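Side-chain contact in deoxyribodipyrimidine photo-lyase (PDB 3UMV), which repairs ultraviolet-damaged DNA, using light and a bound FAD to split cyclobutane pyrimidine dimers back into separate pyrimidines: residues V41-R46 with R144-A149. Residues are numbered along the deposited sequence; the frame is centred on the assembly and turned at random.
Sequences VYWMLR and REALDA
The carbonyl oxygen A146 O faces the edge of the W43 indole, 3.9 Å from W43 CH2 and near the ring plane, a loose contact. The side-chain contact is apolar, and all three touching residues, W43, A146 and L147, are buried. With CG anti to the backbone N (chi1 173°), the indole of W43 extends its six-membered ring toward the helix, bridging backbones whose nearest CA atoms, those of W43 and L147, lie 9.7 Å apart. The long, flat indole suits this gap. W43 CZ3 meets the methyl L147 CD1 at 3.5 Å, the leucine branch lying obliquely to the ring. The small methyl of A146, its CB 4.4 Å from W43 CH2, is consistent with the ring's close approach to the helix backbone. An alanine in place of W43 would probably open a gap between strand and helix and leave L147 CD1 without its aromatic partner. In the Rossmann-like alpha/beta domain, strand 40-44 runs between the parallel strands 132-135 and 70-75; helix 141-157 covers the sheet on the W43 side, and helix 54-66 packs against Y42 on the other, where the Y42 hydroxyl is held by hydrogen bonds with D136 and N53.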
ATOM      1  N   VAL A  41      -3.023 -19.133 -14.662  1.00 17.42           N
ATOM      2  CA  VAL A  41      -3.830 -18.457 -13.651  1.00 17.43           C
ATOM      3  C   VAL A  41      -3.018 -17.348 -13.005  1.00 15.53           C
ATOM      4  O   VAL A  41      -1.918 -17.604 -12.517  1.00 17.93           O
ATOM      5  CB  VAL A  41      -4.264 -19.419 -12.538  1.00 18.03           C
ATOM      6  CG1 VAL A  41      -5.053 -18.673 -11.452  1.00 21.48           C
ATOM      7  CG2 VAL A  41      -5.077 -20.566 -13.118  1.00 21.74           C
ATOM      8  N   TYR A  42      -3.556 -16.125 -13.019  1.00 14.50           N
ATOM      9  CA  TYR A  42      -2.961 -15.014 -12.292  1.00 17.97           C
ATOM     10  C   TYR A  42      -3.683 -14.878 -10.954  1.00 18.43           C
ATOM     11  O   TYR A  42      -4.878 -14.569 -10.902  1.00 19.23           O
ATOM     12  CB  TYR A  42      -3.036 -13.707 -13.105  1.00 18.25           C
ATOM     13  CG  TYR A  42      -2.776 -12.439 -12.309  1.00 15.25           C
ATOM     14  CD1 TYR A  42      -1.812 -12.397 -11.303  1.00 14.23           C
ATOM     15  CD2 TYR A  42      -3.486 -11.266 -12.581  1.00 18.29           C
ATOM     16  CE1 TYR A  42      -1.582 -11.240 -10.565  1.00 16.08           C
ATOM     17  CE2 TYR A  42      -3.254 -10.089 -11.850  1.00 17.23           C
ATOM     18  CZ  TYR A  42      -2.295 -10.082 -10.856  1.00 13.34           C
ATOM     19  OH  TYR A  42      -2.052  -8.926 -10.140  1.00 14.08           O
ATOM     20  N   TRP A  43      -2.962 -15.189  -9.884  1.00 15.25           N
ATOM     21  CA  TRP A  43      -3.454 -14.976  -8.535  1.00 14.10           C
ATOM     22  C   TRP A  43      -3.223 -13.509  -8.185  1.00 15.00           C
ATOM     23  O   TRP A  43      -2.119 -13.108  -7.834  1.00 17.01           O
ATOM     24  CB  TRP A  43      -2.738 -15.920  -7.555  1.00 15.35           C
ATOM     25  CG  TRP A  43      -3.058 -15.662  -6.099  1.00 17.38           C
ATOM     26  CD1 TRP A  43      -4.073 -14.890  -5.602  1.00 15.35           C
ATOM     27  CD2 TRP A  43      -2.336 -16.155  -4.956  1.00 16.60           C
ATOM     28  NE1 TRP A  43      -4.038 -14.892  -4.234  1.00 16.37           N
ATOM     29  CE2 TRP A  43      -2.981 -15.654  -3.808  1.00 17.26           C
ATOM     30  CE3 TRP A  43      -1.209 -16.975  -4.792  1.00 21.28           C
ATOM     31  CZ2 TRP A  43      -2.534 -15.939  -2.503  1.00 16.73           C
ATOM     32  CZ3 TRP A  43      -0.769 -17.264  -3.490  1.00 16.65           C
ATOM     33  CH2 TRP A  43      -1.432 -16.746  -2.371  1.00 19.41           C
ATOM     34  N   MET A  44      -4.275 -12.710  -8.345  1.00 15.22           N
ATOM     35  CA  MET A  44      -4.248 -11.289  -8.033  1.00 13.23           C
ATOM     36  C   MET A  44      -4.354 -11.088  -6.529  1.00 14.55           C
ATOM     37  O   MET A  44      -5.254 -11.634  -5.899  1.00 14.92           O
ATOM     38  CB  MET A  44      -5.445 -10.626  -8.709  1.00 16.10           C
ATOM     39  CG  MET A  44      -5.562  -9.123  -8.467  1.00 18.30           C
ATOM     40  SD  MET A  44      -7.078  -8.498  -9.219  1.00 18.34           S
ATOM     41  CE  MET A  44      -6.598  -8.309 -10.935  1.00 15.87           C
ATOM     42  N   LEU A  45      -3.454 -10.298  -5.956  1.00 13.02           N
ATOM     43  CA  LEU A  45      -3.557  -9.951  -4.548  1.00 11.92           C
ATOM     44  C   LEU A  45      -3.277  -8.483  -4.306  1.00 16.14           C
ATOM     45  O   LEU A  45      -4.175  -7.745  -3.908  1.00 17.66           O
ATOM     46  CB  LEU A  45      -2.662 -10.843  -3.682  1.00 13.71           C
ATOM     47  CG  LEU A  45      -2.942 -10.766  -2.181  1.00 12.27           C
ATOM     48  CD1 LEU A  45      -2.534 -12.092  -1.543  1.00 14.72           C
ATOM     49  CD2 LEU A  45      -2.212  -9.582  -1.530  1.00 14.55           C
ATOM     50  N   ARG A  46      -2.044  -8.052  -4.553  1.00 12.96           N
ATOM     51  CA  ARG A  46      -1.701  -6.650  -4.300  1.00 14.72           C
ATOM     52  C   ARG A  46      -2.182  -5.701  -5.385  1.00 16.95           C
ATOM     53  O   ARG A  46      -2.496  -4.540  -5.102  1.00 18.15           O
ATOM     54  CB  ARG A  46      -0.202  -6.472  -4.088  1.00 16.46           C
ATOM     55  CG  ARG A  46       0.153  -5.135  -3.435  1.00 14.60           C
ATOM     56  CD  ARG A  46       1.644  -5.003  -3.312  1.00 18.82           C
ATOM     57  NE  ARG A  46       2.044  -3.849  -2.521  1.00 12.00           N
ATOM     58  CZ  ARG A  46       3.319  -3.561  -2.276  1.00 12.56           C
ATOM     59  NH1 ARG A  46       4.271  -4.356  -2.757  1.00 11.60           N
ATOM     60  NH2 ARG A  46       3.642  -2.504  -1.547  1.00 15.79           N
ATOM     61  N   ARG A 144       3.491 -12.981   2.008  1.00 17.27           N
ATOM     62  CA  ARG A 144       4.626 -13.843   1.726  1.00 15.81           C
ATOM     63  C   ARG A 144       4.395 -15.244   2.274  1.00 17.39           C
ATOM     64  O   ARG A 144       4.708 -16.217   1.606  1.00 19.80           O
ATOM     65  CB  ARG A 144       5.934 -13.268   2.308  1.00 16.86           C
ATOM     66  CG  ARG A 144       6.382 -11.960   1.703  1.00 22.16           C
ATOM     67  CD  ARG A 144       7.767 -11.542   2.218  1.00 22.29           C
ATOM     68  NE  ARG A 144       8.856 -12.373   1.693  1.00 23.79           N
ATOM     69  CZ  ARG A 144      10.146 -12.052   1.797  1.00 23.38           C
ATOM     70  NH1 ARG A 144      10.505 -10.940   2.404  1.00 20.48           N
ATOM     71  NH2 ARG A 144      11.085 -12.844   1.302  1.00 25.98           N
ATOM     72  N   GLU A 145       3.838 -15.349   3.476  1.00 16.67           N
ATOM     73  CA  GLU A 145       3.610 -16.662   4.071  1.00 17.85           C
ATOM     74  C   GLU A 145       2.518 -17.414   3.325  1.00 20.60           C
ATOM     75  O   GLU A 145       2.608 -18.628   3.137  1.00 22.08           O
ATOM     76  CB  GLU A 145       3.252 -16.527   5.550  1.00 21.07           C
ATOM     77  CG  GLU A 145       4.420 -16.043   6.395  1.00 29.01           C
ATOM     78  CD  GLU A 145       4.016 -15.661   7.809  1.00 33.86           C
ATOM     79  OE1 GLU A 145       4.904 -15.230   8.574  1.00 33.02           O
ATOM     80  OE2 GLU A 145       2.821 -15.786   8.155  1.00 37.77           O
ATOM     81  N   ALA A 146       1.499 -16.688   2.875  1.00 14.82           N
ATOM     82  CA  ALA A 146       0.442 -17.326   2.098  1.00 17.40           C
ATOM     83  C   ALA A 146       0.970 -17.807   0.750  1.00 17.91           C
ATOM     84  O   ALA A 146       0.572 -18.870   0.279  1.00 19.38           O
ATOM     85  CB  ALA A 146      -0.735 -16.383   1.908  1.00 20.15           C
ATOM     86  N   LEU A 147       1.858 -17.031   0.119  1.00 14.78           N
ATOM     87  CA  LEU A 147       2.409 -17.468  -1.159  1.00 17.49           C
ATOM     88  C   LEU A 147       3.233 -18.725  -0.942  1.00 19.12           C
ATOM     89  O   LEU A 147       3.096 -19.704  -1.676  1.00 21.57           O
ATOM     90  CB  LEU A 147       3.280 -16.385  -1.801  1.00 16.86           C
ATOM     91  CG  LEU A 147       3.838 -16.799  -3.164  1.00 18.95           C
ATOM     92  CD1 LEU A 147       2.712 -17.234  -4.071  1.00 18.99           C
ATOM     93  CD2 LEU A 147       4.610 -15.623  -3.767  1.00 18.57           C
ATOM     94  N   ASP A 148       4.103 -18.684   0.066  1.00 18.67           N
ATOM     95  CA  ASP A 148       4.960 -19.825   0.379  1.00 22.80           C
ATOM     96  C   ASP A 148       4.161 -21.091   0.641  1.00 22.81           C
ATOM     97  O   ASP A 148       4.576 -22.168   0.220  1.00 23.56           O
ATOM     98  CB  ASP A 148       5.862 -19.528   1.574  1.00 26.86           C
ATOM     99  CG  ASP A 148       6.961 -18.540   1.242  1.00 37.42           C
ATOM    100  OD1 ASP A 148       7.155 -18.252   0.040  1.00 43.69           O
ATOM    101  OD2 ASP A 148       7.635 -18.062   2.180  1.00 39.92           O
ATOM    102  N   ALA A 149       3.028 -20.966   1.334  1.00 25.75           N
ATOM    103  CA  ALA A 149       2.196 -22.131   1.658  1.00 24.02           C
ATOM    104  C   ALA A 149       1.538 -22.692   0.407  1.00 27.79           C
ATOM    105  O   ALA A 149       1.385 -23.901   0.267  1.00 30.18           O
ATOM    106  CB  ALA A 149       1.135 -21.781   2.693  1.00 22.04           C
TER